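Local atomic coordinates of uncharacterized IolB-like protein (Salmonella typhimurium LT2, PDB entry 2QJV), a protein that probably isomerises sugar acids, as a KduI/IolB-type protein of the cupin clan, and binds nickel ions in the crystal. Residues A[29-34]-A[185-190]; A[153-158]-A[240-245]. The protein carries 2 engineered substitutions. One frame throughout, in Å; residues are numbered along the deposited sequence.

Both contacts join beta strands deep in the chain, one across sheets and the other within one. Interaction 1 (29-34 with 185-190) packs a strand of one antiparallel sheet against a strand of another, chiefly through apolar and aromatic side chains, with a single direct hydrogen bond across it. Interaction 2 (153-158 with 240-245) lies within one sheet and rests on six backbone hydrogen bonds. They meet because strands 181-193 and 238-246 are neighbours: Thr187 of the first contact pairs with Val244 of the second, and Tyr189 with Leu242. The nickel site of His171, His173, Glu186 and His229 bears on both, through Glu186 as a ligand in interaction 1 and Met245 close by in interaction 2.

Interaction 1 of 2, residues A[29-34]-A[185-190]; sequences VGFDVW and EETYYH. With NI (nickel (II) ion), chain D.
Glu185 meets Val29 through a buried hydrogen bond: the backbone N of Val29 donates to Glu185 OE1 at 2.9 Å, nearly straight at 165°. Beside it Val29 CG1 faces Thr187 CG2 tip to tip, 3.9 Å away. The aromatic part of the contact follows. Phe31 brings CZ to within 3.5 Å of Tyr189 CB, and the two rings lie obliquely, their planes 47° apart. Val33 then covers the phenol: its CG2 sits 3.8 Å from the centroid of the Tyr189 ring, over one face, in a CH-pi contact. With CG anti to the backbone N (chi1 174°), Tyr189 extends its ring along to Val33, and its hydroxyl is hydrogen-bonded beyond the contact to Glu104.

The second shell fixes these groups. The carboxylate of Glu185 also accepts from the backbone N of Tyr28 and Glu27 and pairs with the hydroxyl of Tyr183, while Phe31 rests on Val244 of strand 238-246. On the other side of strand 181-193, Glu186 OE1 binds nickel at 2.1 Å, with His171, His173 and His229 completing the protein ligands. Glu186 OE2 accepts a hydrogen bond of 2.9 Å from water 1, itself a nickel ligand, and Tyr188 OH is hydrogen-bonded to the same water, 2.7 Å away.

One strand thus serves two chemistries. Glu185, Thr187 and Tyr189 face residues 29-34, where the donors around Glu185 would be expected to favour its charged form, while Glu186 binds the metal and Tyr188 holds one of its water ligands.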
# COMPACT_ATOMS: atom_id res chain seq x y z
N VAL A 29 -4.10 -6.50 -25.71
CA VAL A 29 -3.58 -7.85 -25.47
C VAL A 29 -4.43 -8.75 -24.53
O VAL A 29 -4.86 -8.36 -23.44
CB VAL A 29 -2.09 -7.82 -24.99
CG1 VAL A 29 -1.56 -9.24 -24.61
CG2 VAL A 29 -1.18 -7.22 -26.05
N GLY A 30 -4.66 -9.94 -25.02
CA GLY A 30 -5.22 -11.03 -24.25
C GLY A 30 -4.21 -12.17 -24.27
O GLY A 30 -3.50 -12.39 -25.27
N PHE A 31 -4.11 -12.87 -23.15
CA PHE A 31 -3.24 -14.01 -23.05
C PHE A 31 -3.88 -15.10 -22.15
O PHE A 31 -4.13 -14.89 -20.98
CB PHE A 31 -1.84 -13.60 -22.53
CG PHE A 31 -0.89 -14.75 -22.43
CD1 PHE A 31 -0.36 -15.31 -23.58
CD2 PHE A 31 -0.57 -15.31 -21.20
CE1 PHE A 31 0.50 -16.39 -23.48
CE2 PHE A 31 0.26 -16.39 -21.11
CZ PHE A 31 0.78 -16.93 -22.26
N ASP A 32 -4.04 -16.29 -22.71
CA ASP A 32 -4.57 -17.43 -22.00
C ASP A 32 -3.65 -18.63 -22.08
O ASP A 32 -3.00 -18.87 -23.08
CB ASP A 32 -5.91 -17.85 -22.59
CG ASP A 32 -7.04 -16.90 -22.23
OD1 ASP A 32 -7.62 -17.08 -21.14
OD2 ASP A 32 -7.34 -15.96 -23.01
N VAL A 33 -3.61 -19.39 -20.99
CA VAL A 33 -2.91 -20.67 -20.98
C VAL A 33 -3.91 -21.74 -20.52
O VAL A 33 -4.70 -21.53 -19.59
CB VAL A 33 -1.60 -20.67 -20.11
CG1 VAL A 33 -0.98 -22.10 -20.04
CG2 VAL A 33 -0.56 -19.65 -20.61
N TRP A 34 -3.85 -22.87 -21.22
CA TRP A 34 -4.66 -24.01 -20.97
C TRP A 34 -3.74 -25.20 -20.73
O TRP A 34 -2.85 -25.45 -21.52
CB TRP A 34 -5.62 -24.28 -22.14
CG TRP A 34 -6.73 -23.28 -22.28
CD1 TRP A 34 -6.71 -22.12 -23.01
CD2 TRP A 34 -8.04 -23.37 -21.73
NE1 TRP A 34 -7.89 -21.49 -22.92
CE2 TRP A 34 -8.74 -22.23 -22.14
CE3 TRP A 34 -8.68 -24.31 -20.93
CZ2 TRP A 34 -10.07 -21.98 -21.77
CZ3 TRP A 34 -10.02 -24.07 -20.56
CH2 TRP A 34 -10.68 -22.90 -20.98
N GLU A 185 1.32 -2.93 -25.48
CA GLU A 185 1.11 -3.67 -24.24
C GLU A 185 1.94 -4.95 -24.37
O GLU A 185 2.11 -5.46 -25.47
CB GLU A 185 -0.36 -3.98 -24.07
CG GLU A 185 -1.21 -2.74 -23.85
CD GLU A 185 -2.64 -2.85 -24.34
OE1 GLU A 185 -3.08 -3.95 -24.71
OE2 GLU A 185 -3.33 -1.80 -24.37
N GLU A 186 2.44 -5.48 -23.26
CA GLU A 186 3.25 -6.69 -23.30
C GLU A 186 2.98 -7.60 -22.09
O GLU A 186 2.86 -7.16 -20.94
CB GLU A 186 4.75 -6.36 -23.42
CG GLU A 186 5.61 -7.59 -23.66
CD GLU A 186 7.04 -7.31 -24.05
OE1 GLU A 186 7.53 -6.18 -23.83
OE2 GLU A 186 7.72 -8.23 -24.56
N THR A 187 2.83 -8.88 -22.38
CA THR A 187 2.71 -9.91 -21.35
C THR A 187 3.97 -10.81 -21.42
O THR A 187 4.56 -10.99 -22.48
CB THR A 187 1.39 -10.75 -21.45
OG1 THR A 187 1.33 -11.39 -22.73
CG2 THR A 187 0.10 -9.88 -21.16
N TYR A 188 4.35 -11.33 -20.25
CA TYR A 188 5.44 -12.27 -20.05
C TYR A 188 4.82 -13.49 -19.37
O TYR A 188 4.21 -13.34 -18.33
CB TYR A 188 6.52 -11.74 -19.08
CG TYR A 188 7.54 -10.82 -19.70
CD1 TYR A 188 7.16 -9.58 -20.19
CD2 TYR A 188 8.89 -11.17 -19.80
CE1 TYR A 188 8.07 -8.74 -20.77
CE2 TYR A 188 9.80 -10.32 -20.39
CZ TYR A 188 9.38 -9.11 -20.87
OH TYR A 188 10.28 -8.29 -21.44
N TYR A 189 5.00 -14.66 -19.95
CA TYR A 189 4.59 -15.92 -19.36
C TYR A 189 5.91 -16.66 -19.06
O TYR A 189 6.56 -17.19 -19.98
CB TYR A 189 3.67 -16.72 -20.28
CG TYR A 189 3.33 -18.12 -19.79
CD1 TYR A 189 2.62 -18.32 -18.58
CD2 TYR A 189 3.63 -19.25 -20.56
CE1 TYR A 189 2.31 -19.59 -18.13
CE2 TYR A 189 3.29 -20.54 -20.13
CZ TYR A 189 2.64 -20.71 -18.91
OH TYR A 189 2.30 -21.97 -18.50
N HIS A 190 6.23 -16.77 -17.77
CA HIS A 190 7.50 -17.32 -17.31
C HIS A 190 7.50 -18.79 -16.92
O HIS A 190 6.53 -19.31 -16.34
CB HIS A 190 8.02 -16.56 -16.09
CG HIS A 190 8.52 -15.17 -16.39
ND1 HIS A 190 9.85 -14.89 -16.64
CD2 HIS A 190 7.86 -13.98 -16.43
CE1 HIS A 190 9.99 -13.59 -16.82
NE2 HIS A 190 8.80 -13.01 -16.68
NI NI D . 9.32 -5.19 -24.29
O HOH W 1 10.28 -7.11 -23.87
O HOH W 2 9.38 -6.03 -26.30

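Interaction 2 of 2, residues A[153-158]-A[240-245]; sequences LLVVEV and YYLNVM
Tyr240 donates its OH to Glu157 OE1 at 2.7 Å, the shortest polar bond between the strands. The oxygen is met on its anti side, 29° out of the carboxylate plane, and ring and carboxylate planes stand 72° apart. Glu157 places CG between its backbone N and carbonyl carbon (chi1 68°), then runs extended to Tyr240. Its other oxygen, OE2, takes a salt bridge from Arg75 and a hydrogen bond with His141, so that this buried acid is held at both oxygens and probably stays charged.

Around this bond the backbones form a regular antiparallel ladder. Leu154 with Met245, Val156 with Asn243 and Val158 with Tyr241 are hydrogen-bonded pairs, the shortest link being Asn243 N to Val156 O at 2.8 Å. On the face of Glu157, Val155 CG1 packs on Leu242 CD1 at 3.7 Å; just before the strand, Leu153 CD2 reaches Val244 CG1 at 3.6 Å. Leu242 and Val244 go on to touch strand 104-111. On the other face Val158 CB lies alongside Tyr241 CE1, 3.6 Å away, and Val156 lies beside Asn243, whose ND2 is bonded to Thr187 O. Tyr241 OH reaches Ser166 and Ser167.

The nearest side-chain atom of Met245, a selenomethionine here, is its SE, about 5 Å from the nickel ion. Antiparallel pairing of these strands, with the face of Asn243 and Met245 turned toward the nickel site, is consistent with the cupin beta-barrel expected of the KduI/IolB family.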
# COMPACT_ATOMS: atom_id res chain seq x y z
N LEU A 153 -1.13 -8.91 -33.57
CA LEU A 153 -0.25 -9.76 -32.74
C LEU A 153 1.24 -9.78 -33.09
O LEU A 153 1.63 -9.89 -34.26
CB LEU A 153 -0.76 -11.23 -32.71
CG LEU A 153 -2.03 -11.55 -31.92
CD1 LEU A 153 -2.64 -12.94 -32.34
CD2 LEU A 153 -1.80 -11.45 -30.38
N LEU A 154 2.05 -9.68 -32.04
CA LEU A 154 3.49 -9.82 -32.11
C LEU A 154 3.78 -10.84 -31.00
O LEU A 154 3.36 -10.64 -29.88
CB LEU A 154 4.20 -8.50 -31.87
CG LEU A 154 3.93 -7.36 -32.89
CD1 LEU A 154 4.41 -6.00 -32.34
CD2 LEU A 154 4.58 -7.71 -34.21
N VAL A 155 4.47 -11.92 -31.35
CA VAL A 155 4.73 -13.05 -30.43
C VAL A 155 6.20 -13.48 -30.54
O VAL A 155 6.75 -13.64 -31.63
CB VAL A 155 3.78 -14.27 -30.66
CG1 VAL A 155 4.02 -15.40 -29.64
CG2 VAL A 155 2.28 -13.83 -30.67
N VAL A 156 6.83 -13.61 -29.38
CA VAL A 156 8.23 -14.03 -29.31
C VAL A 156 8.42 -14.88 -28.03
O VAL A 156 7.70 -14.70 -27.06
CB VAL A 156 9.17 -12.78 -29.31
CG1 VAL A 156 8.93 -11.90 -28.06
CG2 VAL A 156 10.66 -13.16 -29.41
N GLU A 157 9.36 -15.82 -28.08
CA GLU A 157 9.78 -16.57 -26.89
C GLU A 157 11.32 -16.39 -26.74
O GLU A 157 12.08 -16.34 -27.72
CB GLU A 157 9.26 -18.03 -26.88
CG GLU A 157 9.83 -18.92 -27.91
CD GLU A 157 9.25 -20.32 -27.95
OE1 GLU A 157 8.21 -20.62 -27.30
OE2 GLU A 157 9.79 -21.08 -28.74
N VAL A 158 11.76 -16.25 -25.49
CA VAL A 158 13.14 -15.98 -25.13
C VAL A 158 13.63 -16.91 -24.00
O VAL A 158 12.88 -17.21 -23.07
CB VAL A 158 13.30 -14.49 -24.70
CG1 VAL A 158 14.77 -14.16 -24.32
CG2 VAL A 158 12.78 -13.54 -25.79
N TYR A 240 12.68 -19.06 -19.18
CA TYR A 240 12.03 -18.99 -20.45
C TYR A 240 10.84 -18.06 -20.26
O TYR A 240 10.22 -18.05 -19.18
CB TYR A 240 11.55 -20.39 -20.89
CG TYR A 240 10.47 -20.40 -21.94
CD1 TYR A 240 9.12 -20.26 -21.57
CD2 TYR A 240 10.75 -20.53 -23.30
CE1 TYR A 240 8.10 -20.23 -22.49
CE2 TYR A 240 9.73 -20.55 -24.25
CZ TYR A 240 8.40 -20.40 -23.84
OH TYR A 240 7.34 -20.40 -24.73
N TYR A 241 10.54 -17.26 -21.27
CA TYR A 241 9.26 -16.56 -21.32
C TYR A 241 8.72 -16.40 -22.72
O TYR A 241 9.47 -16.28 -23.69
CB TYR A 241 9.25 -15.20 -20.57
CG TYR A 241 10.37 -14.24 -20.92
CD1 TYR A 241 10.33 -13.47 -22.09
CD2 TYR A 241 11.46 -14.08 -20.06
CE1 TYR A 241 11.33 -12.59 -22.40
CE2 TYR A 241 12.48 -13.21 -20.36
CZ TYR A 241 12.41 -12.45 -21.54
OH TYR A 241 13.41 -11.55 -21.83
N LEU A 242 7.38 -16.48 -22.81
CA LEU A 242 6.61 -16.27 -24.01
C LEU A 242 5.95 -14.91 -23.86
O LEU A 242 5.26 -14.66 -22.85
CB LEU A 242 5.58 -17.37 -24.23
CG LEU A 242 4.62 -17.29 -25.40
CD1 LEU A 242 5.34 -17.37 -26.77
CD2 LEU A 242 3.56 -18.41 -25.25
N ASN A 243 6.21 -14.03 -24.82
CA ASN A 243 5.67 -12.65 -24.84
C ASN A 243 4.66 -12.45 -25.94
O ASN A 243 4.80 -12.97 -27.05
CB ASN A 243 6.75 -11.57 -25.10
CG ASN A 243 7.89 -11.54 -24.09
OD1 ASN A 243 9.06 -11.52 -24.48
ND2 ASN A 243 7.58 -11.54 -22.84
N VAL A 244 3.63 -11.68 -25.61
CA VAL A 244 2.61 -11.21 -26.54
C VAL A 244 2.62 -9.66 -26.47
O VAL A 244 2.67 -9.07 -25.37
CB VAL A 244 1.17 -11.78 -26.27
CG1 VAL A 244 0.15 -11.30 -27.34
CG2 VAL A 244 1.20 -13.33 -26.17
N MSE A 245 2.61 -9.04 -27.64
CA MSE A 245 2.47 -7.60 -27.78
C MSE A 245 1.43 -7.23 -28.81
O MSE A 245 1.19 -7.96 -29.77
CB MSE A 245 3.78 -6.92 -28.18
CG MSE A 245 4.84 -6.89 -27.10
SE MSE A 245 6.43 -5.98 -27.81
CE MSE A 245 6.92 -7.23 -29.06